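Local coordinates for protein tRNA-5-methyluridine(54) 2-sulfurtransferase (Pyrococcus horikoshii, PDB 3VRH) that catalyses the ATP-dependent 2-thiolation of 5-methyluridine at position 54 in the T loop of tRNAs, stabilising them against heat, at residues 157-169 / 227-239. Residues are numbered along the deposited sequence; the frame is centred on the assembly and turned at random.
Sequences LDDEASFLLNNIL and TTLDMKGVLNELE
Asp158 and Asn236 bring their polar ends near each other, carboxylate and amide planes 78° apart, but what joins them is Lys246, whose NZ forms a salt bridge with Asp158 OD2 and a hydrogen bond with Asn236 OD1; the backbone N of Glu201 donates to Asp158 OD1. One residue on, Asp159 turns its carboxylate back to the crossing, and Lys232 NZ meets its OD1 at 2.6 Å, nearly head-on to the C-O bond. The lysine gets there because its chain runs extended beyond CG, over Ser162, and its NZ also pairs with Glu201. With an alanine at Lys232, Asp159 and Glu201 are likely to lose the positive charge they share, and the flank of Ser162 would probably be left uncovered. Ala161 CB lies 3.8 Å from Leu235 CD1, the methyl that also presses on the backbone N of Ser162. Ser162 is the knob at the closest approach, 8.6 Å between axes crossing at 106°: its CB sits 3.7 Å from Met231 CB, in a hole made by Thr228, Met231, Lys232 and Leu235. Met231 returns the fit among Ser162, Leu165, Asn166 and Leu169, its chain bent at chi2 (-71°) so that SD comes 3.7 Å from Leu165 CG. Leu165 CD2 reaches on to Val234 and Leu235, and Leu169 CD1 meets the thioether tip to tip. The join is thus largely apolar around Met231 and ionic at the other end, where Asp159 also touches the bound bicine; the Lys232 pairing would tie helix 228-241 to the edge of that PP-loop pocket.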
loop_
_atom_site.group_PDB
_atom_site.type_symbol
_atom_site.label_atom_id
_atom_site.label_comp_id
_atom_site.label_asym_id
_atom_site.label_seq_id
_atom_site.Cartn_x
_atom_site.Cartn_y
_atom_site.Cartn_z
ATOM N N LEU A 157 14.635 -3.949 -6.976
ATOM C CA LEU A 157 13.924 -3.535 -5.767
ATOM C C LEU A 157 12.675 -2.716 -6.099
ATOM O O LEU A 157 11.602 -2.941 -5.518
ATOM C CB LEU A 157 14.846 -2.751 -4.830
ATOM C CG LEU A 157 14.242 -2.353 -3.480
ATOM C CD1 LEU A 157 13.796 -3.588 -2.695
ATOM C CD2 LEU A 157 15.248 -1.555 -2.677
ATOM N N ASP A 158 12.818 -1.781 -7.039
ATOM C CA ASP A 158 11.704 -0.930 -7.465
ATOM C C ASP A 158 10.560 -1.717 -8.097
ATOM O O ASP A 158 9.388 -1.402 -7.880
ATOM C CB ASP A 158 12.178 0.189 -8.399
ATOM C CG ASP A 158 13.166 1.134 -7.726
ATOM O OD1 ASP A 158 14.382 0.882 -7.775
ATOM O OD2 ASP A 158 12.730 2.138 -7.138
ATOM N N ASP A 159 10.890 -2.748 -8.860
ATOM C CA ASP A 159 9.860 -3.643 -9.390
ATOM C C ASP A 159 9.084 -4.346 -8.290
ATOM O O ASP A 159 7.850 -4.340 -8.306
ATOM C CB ASP A 159 10.463 -4.671 -10.346
ATOM C CG ASP A 159 11.156 -4.014 -11.513
ATOM O OD1 ASP A 159 10.551 -3.072 -12.058
ATOM O OD2 ASP A 159 12.304 -4.393 -11.851
ATOM N N GLU A 160 9.796 -4.968 -7.347
ATOM C CA GLU A 160 9.136 -5.654 -6.238
ATOM C C GLU A 160 8.228 -4.682 -5.455
ATOM O O GLU A 160 7.087 -5.007 -5.148
ATOM C CB GLU A 160 10.154 -6.300 -5.293
ATOM C CG GLU A 160 9.527 -7.102 -4.112
ATOM C CD GLU A 160 9.006 -8.493 -4.520
ATOM O OE1 GLU A 160 8.703 -8.692 -5.717
ATOM O OE2 GLU A 160 8.916 -9.392 -3.644
ATOM N N ALA A 161 8.742 -3.484 -5.174
ATOM C CA ALA A 161 8.014 -2.490 -4.393
ATOM C C ALA A 161 6.712 -2.065 -5.088
ATOM O O ALA A 161 5.640 -2.065 -4.472
ATOM C CB ALA A 161 8.900 -1.270 -4.103
ATOM N N SER A 162 6.818 -1.726 -6.371
ATOM C CA SER A 162 5.668 -1.315 -7.173
ATOM C C SER A 162 4.648 -2.440 -7.390
ATOM O O SER A 162 3.443 -2.206 -7.342
ATOM C CB SER A 162 6.125 -0.752 -8.520
ATOM O OG SER A 162 6.650 -1.778 -9.322
ATOM N N PHE A 163 5.142 -3.650 -7.636
ATOM C CA PHE A 163 4.295 -4.833 -7.730
ATOM C C PHE A 163 3.571 -5.032 -6.410
ATOM O O PHE A 163 2.368 -5.277 -6.398
ATOM C CB PHE A 163 5.129 -6.067 -8.146
ATOM C CG PHE A 163 4.643 -7.398 -7.572
ATOM C CD1 PHE A 163 3.887 -8.276 -8.350
ATOM C CD2 PHE A 163 4.998 -7.798 -6.278
ATOM C CE1 PHE A 163 3.460 -9.511 -7.827
ATOM C CE2 PHE A 163 4.559 -9.012 -5.746
ATOM C CZ PHE A 163 3.794 -9.869 -6.522
ATOM N N LEU A 164 4.306 -4.923 -5.300
ATOM C CA LEU A 164 3.692 -5.009 -3.973
ATOM C C LEU A 164 2.595 -3.953 -3.748
ATOM O O LEU A 164 1.517 -4.285 -3.319
ATOM C CB LEU A 164 4.718 -4.910 -2.849
ATOM C CG LEU A 164 5.533 -6.168 -2.548
ATOM C CD1 LEU A 164 6.566 -5.891 -1.461
ATOM C CD2 LEU A 164 4.617 -7.312 -2.150
ATOM N N LEU A 165 2.889 -2.694 -4.038
ATOM C CA LEU A 165 1.924 -1.613 -3.811
ATOM C C LEU A 165 0.682 -1.812 -4.679
ATOM O O LEU A 165 -0.448 -1.682 -4.220
ATOM C CB LEU A 165 2.568 -0.260 -4.114
ATOM C CG LEU A 165 1.656 0.946 -3.914
ATOM C CD1 LEU A 165 1.168 0.989 -2.458
ATOM C CD2 LEU A 165 2.367 2.233 -4.290
ATOM N N ASN A 166 0.910 -2.168 -5.935
ATOM C CA ASN A 166 -0.175 -2.423 -6.863
ATOM C C ASN A 166 -1.083 -3.524 -6.352
ATOM O O ASN A 166 -2.300 -3.347 -6.250
ATOM C CB ASN A 166 0.388 -2.787 -8.233
ATOM C CG ASN A 166 -0.686 -3.113 -9.233
ATOM O OD1 ASN A 166 -1.261 -2.218 -9.861
ATOM N ND2 ASN A 166 -0.976 -4.402 -9.388
ATOM N N ASN A 167 -0.496 -4.656 -5.998
ATOM C CA ASN A 167 -1.303 -5.786 -5.563
ATOM C C ASN A 167 -2.019 -5.561 -4.231
ATOM O O ASN A 167 -3.042 -6.177 -3.973
ATOM C CB ASN A 167 -0.482 -7.074 -5.545
ATOM C CG ASN A 167 -0.226 -7.612 -6.945
ATOM O OD1 ASN A 167 -1.149 -7.801 -7.730
ATOM N ND2 ASN A 167 1.028 -7.832 -7.266
ATOM N N ILE A 168 -1.491 -4.668 -3.407
ATOM C CA ILE A 168 -2.142 -4.330 -2.146
ATOM C C ILE A 168 -3.322 -3.384 -2.354
ATOM O O ILE A 168 -4.362 -3.531 -1.720
ATOM C CB ILE A 168 -1.137 -3.726 -1.164
ATOM C CG1 ILE A 168 -0.324 -4.842 -0.531
ATOM C CG2 ILE A 168 -1.829 -2.943 -0.070
ATOM C CD1 ILE A 168 1.063 -4.436 -0.181
ATOM N N LEU A 169 -3.150 -2.404 -3.227
ATOM C CA LEU A 169 -4.263 -1.543 -3.612
ATOM C C LEU A 169 -5.448 -2.349 -4.136
ATOM O O LEU A 169 -6.597 -2.006 -3.848
ATOM C CB LEU A 169 -3.828 -0.533 -4.670
ATOM C CG LEU A 169 -2.916 0.570 -4.143
ATOM C CD1 LEU A 169 -2.318 1.350 -5.302
ATOM C CD2 LEU A 169 -3.678 1.482 -3.160
ATOM N N THR A 227 0.560 1.731 -15.018
ATOM C CA THR A 227 0.226 1.409 -13.629
ATOM C C THR A 227 1.468 1.201 -12.779
ATOM O O THR A 227 1.637 1.855 -11.750
ATOM C CB THR A 227 -0.577 0.121 -13.531
ATOM O OG1 THR A 227 -1.602 0.127 -14.526
ATOM C CG2 THR A 227 -1.185 -0.018 -12.144
ATOM N N THR A 228 2.325 0.270 -13.200
ATOM C CA THR A 228 3.590 0.035 -12.501
ATOM C C THR A 228 4.349 1.356 -12.460
ATOM O O THR A 228 4.905 1.745 -11.427
ATOM C CB THR A 228 4.476 -1.061 -13.199
ATOM O OG1 THR A 228 5.279 -0.460 -14.225
ATOM C CG2 THR A 228 3.619 -2.164 -13.800
ATOM N N LEU A 229 4.341 2.047 -13.601
ATOM C CA LEU A 229 4.930 3.368 -13.731
ATOM C C LEU A 229 4.278 4.354 -12.772
ATOM O O LEU A 229 4.957 5.234 -12.233
ATOM C CB LEU A 229 4.790 3.865 -15.164
ATOM C CG LEU A 229 5.734 3.156 -16.130
ATOM C CD1 LEU A 229 5.606 3.745 -17.530
ATOM C CD2 LEU A 229 7.163 3.245 -15.612
ATOM N N ASP A 230 2.969 4.200 -12.560
ATOM C CA ASP A 230 2.251 5.023 -11.590
ATOM C C ASP A 230 2.759 4.702 -10.190
ATOM O O ASP A 230 3.037 5.611 -9.406
ATOM C CB ASP A 230 0.731 4.789 -11.657
ATOM C CG ASP A 230 0.068 5.532 -12.807
ATOM O OD1 ASP A 230 0.743 6.357 -13.459
ATOM O OD2 ASP A 230 -1.138 5.302 -13.047
ATOM N N MET A 231 2.878 3.407 -9.886
ATOM C CA MET A 231 3.341 2.964 -8.570
ATOM C C MET A 231 4.777 3.386 -8.331
ATOM O O MET A 231 5.121 3.813 -7.235
ATOM C CB MET A 231 3.212 1.450 -8.416
ATOM C CG MET A 231 1.823 0.903 -8.703
ATOM S SD MET A 231 0.563 1.305 -7.457
ATOM C CE MET A 231 -0.189 2.785 -8.139
ATOM N N LYS A 232 5.617 3.268 -9.354
ATOM C CA LYS A 232 7.019 3.617 -9.188
ATOM C C LYS A 232 7.160 5.109 -8.896
ATOM O O LYS A 232 7.998 5.499 -8.083
ATOM C CB LYS A 232 7.866 3.200 -10.401
ATOM C CG LYS A 232 8.125 1.696 -10.489
ATOM C CD LYS A 232 8.816 1.299 -11.778
ATOM C CE LYS A 232 9.229 -0.186 -11.737
ATOM N NZ LYS A 232 10.301 -0.551 -12.737
ATOM N N GLY A 233 6.317 5.928 -9.533
ATOM C CA GLY A 233 6.370 7.377 -9.368
ATOM C C GLY A 233 5.928 7.803 -7.982
ATOM O O GLY A 233 6.549 8.645 -7.328
ATOM N N VAL A 234 4.836 7.201 -7.537
ATOM C CA VAL A 234 4.374 7.339 -6.163
ATOM C C VAL A 234 5.473 6.941 -5.171
ATOM O O VAL A 234 5.766 7.670 -4.221
ATOM C CB VAL A 234 3.143 6.452 -5.937
ATOM C CG1 VAL A 234 2.923 6.202 -4.476
ATOM C CG2 VAL A 234 1.921 7.083 -6.568
ATOM N N LEU A 235 6.092 5.786 -5.405
ATOM C CA LEU A 235 7.111 5.284 -4.491
ATOM C C LEU A 235 8.361 6.155 -4.517
ATOM O O LEU A 235 9.007 6.345 -3.492
ATOM C CB LEU A 235 7.461 3.832 -4.812
ATOM C CG LEU A 235 6.346 2.831 -4.525
ATOM C CD1 LEU A 235 6.640 1.531 -5.228
ATOM C CD2 LEU A 235 6.239 2.603 -3.040
ATOM N N ASN A 236 8.702 6.670 -5.696
ATOM C CA ASN A 236 9.808 7.612 -5.824
ATOM C C ASN A 236 9.492 8.907 -5.090
ATOM O O ASN A 236 10.366 9.482 -4.442
ATOM C CB ASN A 236 10.134 7.901 -7.293
ATOM C CG ASN A 236 10.722 6.691 -8.013
ATOM O OD1 ASN A 236 11.100 5.702 -7.384
ATOM N ND2 ASN A 236 10.806 6.773 -9.342
ATOM N N GLU A 237 8.238 9.352 -5.197
ATOM C CA GLU A 237 7.770 10.518 -4.445
ATOM C C GLU A 237 7.991 10.304 -2.955
ATOM O O GLU A 237 8.690 11.086 -2.316
ATOM C CB GLU A 237 6.293 10.823 -4.723
ATOM C CG GLU A 237 5.818 12.153 -4.109
ATOM C CD GLU A 237 4.353 12.132 -3.668
ATOM O OE1 GLU A 237 3.532 11.490 -4.366
ATOM O OE2 GLU A 237 4.026 12.750 -2.621
ATOM N N LEU A 238 7.417 9.227 -2.416
ATOM C CA LEU A 238 7.592 8.866 -1.006
ATOM C C LEU A 238 9.053 8.697 -0.574
ATOM O O LEU A 238 9.432 9.103 0.534
ATOM C CB LEU A 238 6.811 7.592 -0.676
ATOM C CG LEU A 238 5.302 7.740 -0.745
ATOM C CD1 LEU A 238 4.634 6.439 -0.371
ATOM C CD2 LEU A 238 4.845 8.858 0.187
ATOM N N GLU A 239 9.859 8.089 -1.441
ATOM C CA GLU A 239 11.280 7.907 -1.175
ATOM C C GLU A 239 12.033 9.230 -0.966
ATOM O O GLU A 239 12.899 9.324 -0.101
ATOM C CB GLU A 239 11.935 7.130 -2.318
ATOM C CG GLU A 239 13.332 6.631 -1.989
ATOM C CD GLU A 239 13.311 5.514 -0.963
ATOM O OE1 GLU A 239 14.355 5.267 -0.326
ATOM O OE2 GLU A 239 12.240 4.884 -0.798
#